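Local coordinates for separin (Saccharomyces cerevisiae, PDB 5U1T), which cleaves the SCC1 subunit of cohesin at the onset of anaphase, acting as a caspase-like cysteine protease that securin holds inactive for most of the cell cycle, at residues H173-I178 with L198-Q203; I917-C922 with P928-N933; N1061-L1066 with K1156-L1161. All coordinates share one frame; numbering follows the deposited sequence.

Contact 1 of 3, residues H173-I178 with L198-Q203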
loop_
_atom_site.group_PDB
_atom_site.type_symbol
_atom_site.label_atom_id
_atom_site.label_comp_id
_atom_site.label_asym_id
_atom_site.label_seq_id
_atom_site.Cartn_x
_atom_site.Cartn_y
_atom_site.Cartn_z
ATOM N N HIS A 173 -61.459 25.670 -28.312
ATOM C CA HIS A 173 -62.720 26.387 -28.140
ATOM C C HIS A 173 -62.577 27.588 -27.201
ATOM O O HIS A 173 -63.061 28.666 -27.501
ATOM C CB HIS A 173 -63.813 25.448 -27.622
ATOM C CG HIS A 173 -65.156 26.095 -27.551
ATOM N ND1 HIS A 173 -65.834 26.523 -28.675
ATOM C CD2 HIS A 173 -65.927 26.446 -26.491
ATOM C CE1 HIS A 173 -66.972 27.091 -28.312
ATOM N NE2 HIS A 173 -67.052 27.062 -26.993
ATOM N N ALA A 174 -61.868 27.411 -26.090
ATOM C CA ALA A 174 -61.637 28.507 -25.147
ATOM C C ALA A 174 -60.861 29.657 -25.785
ATOM O O ALA A 174 -61.368 30.784 -25.860
ATOM C CB ALA A 174 -60.917 28.011 -23.930
ATOM N N LEU A 175 -59.648 29.366 -26.250
ATOM C CA LEU A 175 -58.785 30.375 -26.870
ATOM C C LEU A 175 -59.455 31.107 -28.049
ATOM O O LEU A 175 -59.350 32.331 -28.174
ATOM C CB LEU A 175 -57.475 29.735 -27.344
ATOM C CG LEU A 175 -56.523 30.654 -28.116
ATOM C CD1 LEU A 175 -56.013 31.771 -27.236
ATOM C CD2 LEU A 175 -55.366 29.893 -28.722
ATOM N N THR A 176 -60.138 30.361 -28.910
ATOM C CA THR A 176 -60.688 30.955 -30.117
ATOM C C THR A 176 -61.940 31.747 -29.759
ATOM O O THR A 176 -62.255 32.760 -30.390
ATOM C CB THR A 176 -61.008 29.887 -31.183
ATOM O OG1 THR A 176 -62.218 29.204 -30.835
ATOM C CG2 THR A 176 -59.869 28.864 -31.300
ATOM N N LYS A 177 -62.640 31.296 -28.723
ATOM C CA LYS A 177 -63.768 32.053 -28.196
ATOM C C LYS A 177 -63.271 33.360 -27.588
ATOM O O LYS A 177 -63.912 34.404 -27.720
ATOM C CB LYS A 177 -64.531 31.240 -27.154
ATOM C CG LYS A 177 -65.832 31.842 -26.746
ATOM C CD LYS A 177 -66.478 31.075 -25.623
ATOM C CE LYS A 177 -67.844 31.675 -25.313
ATOM N NZ LYS A 177 -68.409 31.170 -24.037
ATOM N N ILE A 178 -62.124 33.293 -26.913
ATOM C CA ILE A 178 -61.496 34.470 -26.322
ATOM C C ILE A 178 -61.187 35.499 -27.411
ATOM O O ILE A 178 -61.362 36.696 -27.203
ATOM C CB ILE A 178 -60.216 34.075 -25.531
ATOM C CG1 ILE A 178 -60.583 33.704 -24.095
ATOM C CG2 ILE A 178 -59.211 35.195 -25.506
ATOM C CD1 ILE A 178 -61.267 34.827 -23.329
ATOM N N LEU A 198 -60.973 33.506 -37.718
ATOM C CA LEU A 198 -61.282 32.641 -38.856
ATOM C C LEU A 198 -60.189 31.589 -38.993
ATOM O O LEU A 198 -60.478 30.397 -39.132
ATOM C CB LEU A 198 -61.429 33.445 -40.158
ATOM C CG LEU A 198 -62.599 34.432 -40.201
ATOM C CD1 LEU A 198 -62.733 35.100 -41.570
ATOM C CD2 LEU A 198 -63.897 33.747 -39.801
ATOM N N GLN A 199 -58.939 32.040 -38.935
ATOM C CA GLN A 199 -57.795 31.141 -39.024
ATOM C C GLN A 199 -57.893 30.017 -37.992
ATOM O O GLN A 199 -57.733 28.852 -38.337
ATOM C CB GLN A 199 -56.494 31.920 -38.847
ATOM C CG GLN A 199 -55.252 31.049 -38.694
ATOM C CD GLN A 199 -54.127 31.764 -37.957
ATOM O OE1 GLN A 199 -54.116 32.993 -37.855
ATOM N NE2 GLN A 199 -53.187 30.997 -37.430
ATOM N N TYR A 200 -58.189 30.358 -36.739
ATOM C CA TYR A 200 -58.206 29.353 -35.670
ATOM C C TYR A 200 -59.301 28.319 -35.904
ATOM O O TYR A 200 -59.062 27.112 -35.797
ATOM C CB TYR A 200 -58.384 30.003 -34.288
ATOM C CG TYR A 200 -57.103 30.538 -33.669
ATOM C CD1 TYR A 200 -55.885 30.406 -34.321
ATOM C CD2 TYR A 200 -57.115 31.172 -32.428
ATOM C CE1 TYR A 200 -54.716 30.898 -33.760
ATOM C CE2 TYR A 200 -55.955 31.664 -31.860
ATOM C CZ TYR A 200 -54.758 31.524 -32.532
ATOM O OH TYR A 200 -53.596 32.008 -31.980
ATOM N N ILE A 201 -60.490 28.800 -36.236
ATOM C CA ILE A 201 -61.640 27.939 -36.480
ATOM C C ILE A 201 -61.398 26.934 -37.623
ATOM O O ILE A 201 -61.862 25.788 -37.564
ATOM C CB ILE A 201 -62.896 28.792 -36.763
ATOM C CG1 ILE A 201 -63.484 29.276 -35.434
ATOM C CG2 ILE A 201 -63.917 28.018 -37.560
ATOM C CD1 ILE A 201 -64.962 29.503 -35.460
ATOM N N LYS A 202 -60.656 27.352 -38.645
ATOM C CA LYS A 202 -60.197 26.424 -39.678
ATOM C C LYS A 202 -59.129 25.505 -39.107
ATOM O O LYS A 202 -59.177 24.288 -39.284
ATOM C CB LYS A 202 -59.645 27.178 -40.894
ATOM C CG LYS A 202 -59.242 26.287 -42.072
ATOM C CD LYS A 202 -60.158 26.504 -43.272
ATOM C CE LYS A 202 -59.784 25.593 -44.435
ATOM N NZ LYS A 202 -60.784 25.648 -45.555
ATOM N N GLN A 203 -58.172 26.105 -38.408
ATOM C CA GLN A 203 -57.007 25.398 -37.903
ATOM C C GLN A 203 -57.356 24.292 -36.931
ATOM O O GLN A 203 -56.691 23.250 -36.875
ATOM C CB GLN A 203 -56.075 26.383 -37.212
ATOM C CG GLN A 203 -54.656 25.890 -37.023
ATOM C CD GLN A 203 -53.717 27.056 -36.848
ATOM O OE1 GLN A 203 -54.045 28.175 -37.257
ATOM N NE2 GLN A 203 -52.558 26.820 -36.229
#
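Y200 meets T176 through its CB and the near part of its ring, and L175 through the far part. The backbones come nearest at T176 and Y200, whose CA atoms are 6.3 Å apart. T176 points its methyl at the root of the tyrosine: CG2 of T176 lies 3.5 Å from CB of Y200. The same methyl lies obliquely beside the ring, 3.8 Å from CD2 of Y200. L175 also approaches at a slant, with its CD2 3.7 Å from CE2 of Y200. The leucine CG stands anti to its backbone nitrogen (chi1 175°), which carries CG towards the ring, and CD2 then reaches CE2. No hydrogen bond joins the two segments. The Y200 hydroxyl is hydrogen-bonded to D160, and T176 OG1 makes a weak bond to the carbonyl O of H173. F157 of helix 146-158 packs on both L175 and Y200. Outside this contact, K177 of helix 172-185 pairs its NZ with an acidic side chain on the chain of another protein. The pair is a helical hairpin, two consecutive helices running in roughly opposite directions, within the helical domain.

Contact 2 of 3, residues I917-C922 with P928-N933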
loop_
_atom_site.group_PDB
_atom_site.type_symbol
_atom_site.label_atom_id
_atom_site.label_comp_id
_atom_site.label_asym_id
_atom_site.label_seq_id
_atom_site.Cartn_x
_atom_site.Cartn_y
_atom_site.Cartn_z
ATOM N N ILE A 917 2.407 -32.571 1.651
ATOM C CA ILE A 917 1.223 -32.951 0.925
ATOM C C ILE A 917 1.630 -33.728 -0.297
ATOM O O ILE A 917 2.821 -33.893 -0.590
ATOM C CB ILE A 917 0.367 -31.718 0.511
ATOM C CG1 ILE A 917 1.103 -30.832 -0.506
ATOM C CG2 ILE A 917 -0.038 -30.897 1.744
ATOM C CD1 ILE A 917 0.602 -29.370 -0.531
ATOM N N ASP A 918 0.615 -34.211 -0.996
ATOM C CA ASP A 918 0.793 -34.924 -2.236
ATOM C C ASP A 918 1.449 -33.983 -3.234
ATOM O O ASP A 918 0.986 -32.876 -3.431
ATOM C CB ASP A 918 -0.565 -35.413 -2.715
ATOM C CG ASP A 918 -0.483 -36.263 -3.951
ATOM O OD1 ASP A 918 0.578 -36.310 -4.615
ATOM O OD2 ASP A 918 -1.516 -36.886 -4.275
ATOM N N ASP A 919 2.540 -34.424 -3.844
ATOM C CA ASP A 919 3.306 -33.590 -4.773
ATOM C C ASP A 919 2.456 -33.113 -5.944
ATOM O O ASP A 919 2.596 -31.973 -6.409
ATOM C CB ASP A 919 4.538 -34.353 -5.291
ATOM C CG ASP A 919 5.626 -34.510 -4.227
ATOM O OD1 ASP A 919 5.522 -33.862 -3.157
ATOM O OD2 ASP A 919 6.601 -35.264 -4.473
ATOM N N SER A 920 1.554 -33.976 -6.396
ATOM C CA SER A 920 0.685 -33.655 -7.527
ATOM C C SER A 920 -0.300 -32.511 -7.247
ATOM O O SER A 920 -0.814 -31.892 -8.179
ATOM C CB SER A 920 -0.095 -34.900 -7.953
ATOM O OG SER A 920 -1.024 -35.268 -6.946
ATOM N N ILE A 921 -0.564 -32.234 -5.972
ATOM C CA ILE A 921 -1.528 -31.203 -5.606
ATOM C C ILE A 921 -0.861 -30.009 -4.920
ATOM O O ILE A 921 -1.541 -29.111 -4.405
ATOM C CB ILE A 921 -2.622 -31.774 -4.685
ATOM C CG1 ILE A 921 -2.045 -32.171 -3.323
ATOM C CG2 ILE A 921 -3.293 -32.956 -5.344
ATOM C CD1 ILE A 921 -3.098 -32.603 -2.315
ATOM N N CYS A 922 0.470 -30.003 -4.922
ATOM C CA CYS A 922 1.236 -28.912 -4.330
ATOM C C CYS A 922 1.650 -27.926 -5.409
ATOM O O CYS A 922 2.118 -28.334 -6.464
ATOM C CB CYS A 922 2.480 -29.454 -3.606
ATOM S SG CYS A 922 3.395 -28.240 -2.613
ATOM N N PRO A 928 9.299 -26.524 -2.245
ATOM C CA PRO A 928 10.393 -26.681 -1.276
ATOM C C PRO A 928 9.935 -26.783 0.176
ATOM O O PRO A 928 10.593 -27.473 0.946
ATOM C CB PRO A 928 11.231 -25.410 -1.481
ATOM C CG PRO A 928 10.953 -24.989 -2.884
ATOM C CD PRO A 928 9.501 -25.345 -3.114
ATOM N N LYS A 929 8.865 -26.098 0.564
ATOM C CA LYS A 929 8.395 -26.205 1.941
ATOM C C LYS A 929 7.889 -27.620 2.096
ATOM O O LYS A 929 8.062 -28.247 3.134
ATOM C CB LYS A 929 7.290 -25.182 2.278
ATOM C CG LYS A 929 6.968 -25.073 3.785
ATOM C CD LYS A 929 5.934 -23.966 4.085
ATOM C CE LYS A 929 6.169 -23.224 5.441
ATOM N NZ LYS A 929 7.090 -22.001 5.384
ATOM N N ASN A 930 7.283 -28.122 1.029
ATOM C CA ASN A 930 6.718 -29.460 1.021
ATOM C C ASN A 930 7.772 -30.531 1.354
ATOM O O ASN A 930 7.614 -31.293 2.317
ATOM C CB ASN A 930 6.072 -29.747 -0.339
ATOM C CG ASN A 930 5.122 -30.924 -0.298
ATOM O OD1 ASN A 930 4.588 -31.272 0.753
ATOM N ND2 ASN A 930 4.903 -31.541 -1.447
ATOM N N VAL A 931 8.844 -30.568 0.563
ATOM C CA VAL A 931 9.908 -31.558 0.744
ATOM C C VAL A 931 10.597 -31.427 2.105
ATOM O O VAL A 931 10.838 -32.421 2.777
ATOM C CB VAL A 931 10.962 -31.456 -0.370
ATOM C CG1 VAL A 931 12.134 -32.389 -0.083
ATOM C CG2 VAL A 931 10.334 -31.781 -1.711
ATOM N N ILE A 932 10.898 -30.200 2.511
ATOM C CA ILE A 932 11.470 -29.948 3.828
ATOM C C ILE A 932 10.600 -30.545 4.918
ATOM O O ILE A 932 11.089 -31.142 5.863
ATOM C CB ILE A 932 11.650 -28.438 4.072
ATOM C CG1 ILE A 932 12.905 -27.986 3.364
ATOM C CG2 ILE A 932 11.823 -28.124 5.548
ATOM C CD1 ILE A 932 14.094 -28.827 3.792
ATOM N N ASN A 933 9.296 -30.383 4.778
ATOM C CA ASN A 933 8.390 -30.972 5.731
ATOM C C ASN A 933 8.431 -32.488 5.665
ATOM O O ASN A 933 8.347 -33.156 6.688
ATOM C CB ASN A 933 6.979 -30.470 5.484
ATOM C CG ASN A 933 6.741 -29.119 6.098
ATOM O OD1 ASN A 933 7.672 -28.480 6.593
ATOM N ND2 ASN A 933 5.491 -28.672 6.078
#
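N930 lays its side-chain amide against the backbone of I917 and grips it at both ends. OD1 of N930 accepts from the backbone N of I917 at 2.7 Å, with an N-H...O angle of 157°. ND2 of N930 gives a hydrogen to the carbonyl O of I917 at 3.3 Å. That oxygen lies in the plane of the amide, while the donor stands well above the plane of the carbonyl. The two bonds fix the rotation of the amide, a buried polar group. CG of N930 is anti to its backbone nitrogen (chi1 -163°), which extends the amide from the helix to the loop. D919 reaches the same group: its OD1 is 2.9 Å from ND2 of N930, but the angle is poor for a hydrogen bond. This carboxylate has its strong partner in R934, with which it forms a salt bridge. C922 adds its sulfur, with SG 3.8 Å from CB of N930. The contact ties the loop that follows helix 905-912 to the first turn of helix 927-946. I917 also packs on N907 of the earlier helix, and N933 bonds back to the carbonyl oxygens of L911 and K915.

Contact 3 of 3, residues N1061-L1066 with K1156-L1161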
loop_
_atom_site.group_PDB
_atom_site.type_symbol
_atom_site.label_atom_id
_atom_site.label_comp_id
_atom_site.label_asym_id
_atom_site.label_seq_id
_atom_site.Cartn_x
_atom_site.Cartn_y
_atom_site.Cartn_z
ATOM N N ASN A 1061 30.612 -45.618 -1.203
ATOM C CA ASN A 1061 31.382 -44.368 -1.072
ATOM C C ASN A 1061 31.472 -43.890 0.387
ATOM O O ASN A 1061 30.893 -42.869 0.770
ATOM C CB ASN A 1061 30.784 -43.257 -1.951
ATOM C CG ASN A 1061 31.199 -43.368 -3.418
ATOM O OD1 ASN A 1061 30.620 -42.695 -4.279
ATOM N ND2 ASN A 1061 32.194 -44.215 -3.708
ATOM N N ALA A 1062 32.214 -44.644 1.185
ATOM C CA ALA A 1062 32.296 -44.412 2.619
ATOM C C ALA A 1062 32.964 -43.080 2.966
ATOM O O ALA A 1062 32.360 -42.242 3.643
ATOM C CB ALA A 1062 33.043 -45.574 3.285
ATOM N N GLU A 1063 34.201 -42.884 2.501
ATOM C CA GLU A 1063 34.987 -41.720 2.911
ATOM C C GLU A 1063 34.466 -40.434 2.288
ATOM O O GLU A 1063 34.385 -39.396 2.950
ATOM C CB GLU A 1063 36.464 -41.886 2.555
ATOM C CG GLU A 1063 37.346 -40.949 3.377
ATOM C CD GLU A 1063 38.606 -40.489 2.651
ATOM O OE1 GLU A 1063 38.953 -41.091 1.604
ATOM O OE2 GLU A 1063 39.252 -39.518 3.133
ATOM N N SER A 1064 34.123 -40.508 1.011
ATOM C CA SER A 1064 33.583 -39.358 0.314
ATOM C C SER A 1064 32.330 -38.802 1.019
ATOM O O SER A 1064 32.123 -37.594 1.064
ATOM C CB SER A 1064 33.262 -39.730 -1.130
ATOM O OG SER A 1064 32.099 -40.532 -1.177
ATOM N N SER A 1065 31.505 -39.684 1.578
ATOM C CA SER A 1065 30.287 -39.250 2.268
ATOM C C SER A 1065 30.631 -38.513 3.549
ATOM O O SER A 1065 29.918 -37.598 3.963
ATOM C CB SER A 1065 29.382 -40.441 2.583
ATOM O OG SER A 1065 29.238 -41.278 1.448
ATOM N N LEU A 1066 31.725 -38.924 4.178
ATOM C CA LEU A 1066 32.187 -38.261 5.383
ATOM C C LEU A 1066 32.756 -36.881 5.024
ATOM O O LEU A 1066 32.565 -35.901 5.753
ATOM C CB LEU A 1066 33.232 -39.121 6.112
ATOM C CG LEU A 1066 33.508 -38.641 7.539
ATOM C CD1 LEU A 1066 32.209 -38.512 8.299
ATOM C CD2 LEU A 1066 34.456 -39.562 8.278
ATOM N N LYS A 1156 46.159 -37.360 7.585
ATOM C CA LYS A 1156 45.125 -37.438 6.545
ATOM C C LYS A 1156 43.864 -38.173 7.023
ATOM O O LYS A 1156 43.275 -38.975 6.295
ATOM C CB LYS A 1156 45.674 -38.111 5.290
ATOM C CG LYS A 1156 46.961 -37.499 4.774
ATOM C CD LYS A 1156 46.794 -36.049 4.309
ATOM C CE LYS A 1156 48.166 -35.443 3.998
ATOM N NZ LYS A 1156 48.122 -33.994 3.704
ATOM N N ARG A 1157 43.439 -37.865 8.241
ATOM C CA ARG A 1157 42.408 -38.637 8.905
ATOM C C ARG A 1157 41.248 -37.744 9.337
ATOM O O ARG A 1157 41.446 -36.610 9.783
ATOM C CB ARG A 1157 43.014 -39.375 10.109
ATOM C CG ARG A 1157 42.116 -40.428 10.695
ATOM C CD ARG A 1157 42.918 -41.458 11.432
ATOM N NE ARG A 1157 43.578 -40.851 12.574
ATOM C CZ ARG A 1157 44.448 -41.469 13.362
ATOM N NH1 ARG A 1157 44.982 -40.804 14.379
ATOM N NH2 ARG A 1157 44.776 -42.740 13.148
ATOM N N ARG A 1158 40.042 -38.267 9.182
ATOM C CA ARG A 1158 38.827 -37.572 9.521
ATOM C C ARG A 1158 37.979 -38.429 10.401
ATOM O O ARG A 1158 37.569 -39.485 10.000
ATOM C CB ARG A 1158 38.030 -37.368 8.260
ATOM C CG ARG A 1158 37.839 -35.937 7.848
ATOM C CD ARG A 1158 37.339 -35.893 6.424
ATOM N NE ARG A 1158 38.112 -34.976 5.612
ATOM C CZ ARG A 1158 38.736 -35.327 4.507
ATOM N NH1 ARG A 1158 39.413 -34.438 3.823
ATOM N NH2 ARG A 1158 38.675 -36.567 4.089
ATOM N N THR A 1159 37.671 -37.963 11.590
ATOM C CA THR A 1159 36.837 -38.752 12.488
ATOM C C THR A 1159 35.840 -37.859 13.194
ATOM O O THR A 1159 36.038 -36.658 13.304
ATOM C CB THR A 1159 37.681 -39.526 13.528
ATOM O OG1 THR A 1159 38.352 -38.606 14.389
ATOM C CG2 THR A 1159 38.723 -40.367 12.831
ATOM N N HIS A 1160 34.768 -38.449 13.684
ATOM C CA HIS A 1160 33.662 -37.669 14.217
ATOM C C HIS A 1160 32.972 -38.520 15.254
ATOM O O HIS A 1160 32.953 -39.721 15.096
ATOM C CB HIS A 1160 32.717 -37.274 13.079
ATOM C CG HIS A 1160 31.312 -36.989 13.513
ATOM N ND1 HIS A 1160 30.942 -35.812 14.125
ATOM C CD2 HIS A 1160 30.182 -37.728 13.411
ATOM C CE1 HIS A 1160 29.648 -35.840 14.386
ATOM N NE2 HIS A 1160 29.161 -36.990 13.963
ATOM N N LEU A 1161 32.432 -37.949 16.323
ATOM C CA LEU A 1161 31.637 -38.792 17.208
ATOM C C LEU A 1161 30.478 -38.089 17.903
ATOM O O LEU A 1161 30.538 -36.899 18.157
ATOM C CB LEU A 1161 32.543 -39.473 18.244
ATOM C CG LEU A 1161 33.638 -38.763 19.019
ATOM C CD1 LEU A 1161 32.990 -37.750 19.930
ATOM C CD2 LEU A 1161 34.444 -39.770 19.817
#
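A helix packs here against a strand of a mixed beta sheet: E1063 and L1066, from the start of helix 1062-1072, meet R1158 on strand 1157-1163. E1063 meets the guanidinium end of R1158, and L1066 meets its root. At the guanidinium, OE2 of E1063 forms a salt bridge with NH2 of R1158 at 3.2 Å. The carboxylate oxygen comes to the edge of the guanidinium and lies in its plane. The two flat groups are turned 29° apart, while the side chains themselves cross at about a right angle. A single oxygen meets a single nitrogen, so this is not a two-pronged pairing. E1063 is exposed, and its bent chain (chi2 -149°) brings the carboxylate nearer the strand than its CB direction would suggest. Nearer the backbone, L1066 is buried and points at the strand. Its CD2 lies 3.6 Å from the carbonyl O of R1158 and 4.2 Å from CB of R1158. The leucine and arginine side chains slide past each other in opposite directions. The nearest CA atoms, those of L1066 and R1158, are 7.9 Å apart. The arginine also touches I1067 and F1070 of the same helix.

At the start of the strand, K1156 and R1157 both face E1152 in a G1 beta bulge. R1157 turns away from the helix and forms salt bridges with E1152 and E1291. Strand 1157-1163 pairs antiparallel with 1146-1152 and with the short strand 960-962, where H1160 bonds through its backbone to I962. L1066 packs on P963, just past that short strand. Q1122 and M1126 of helix 1111-1127 touch R1158, while W1288 of helix 1287-1294 meets R1157 and T1159.

In the fold
The three contacts follow one another along a very elongated chain, each closing before the next opens. Contact 1 stands far from the others, its centre about 95 Å from that of contact 2 and about 125 Å from that of contact 3. Contacts 1 and 3 lie on opposite sides of the chain's centre. Contacts 2 and 3 share one side, with centres about 32 Å apart and nearest atoms about 18 Å apart, so they do not touch. All lie away from C1497, the probable catalytic cysteine. Strand 1157-1163 of contact 3 belongs to the part of the chain characteristic of C50 peptidases.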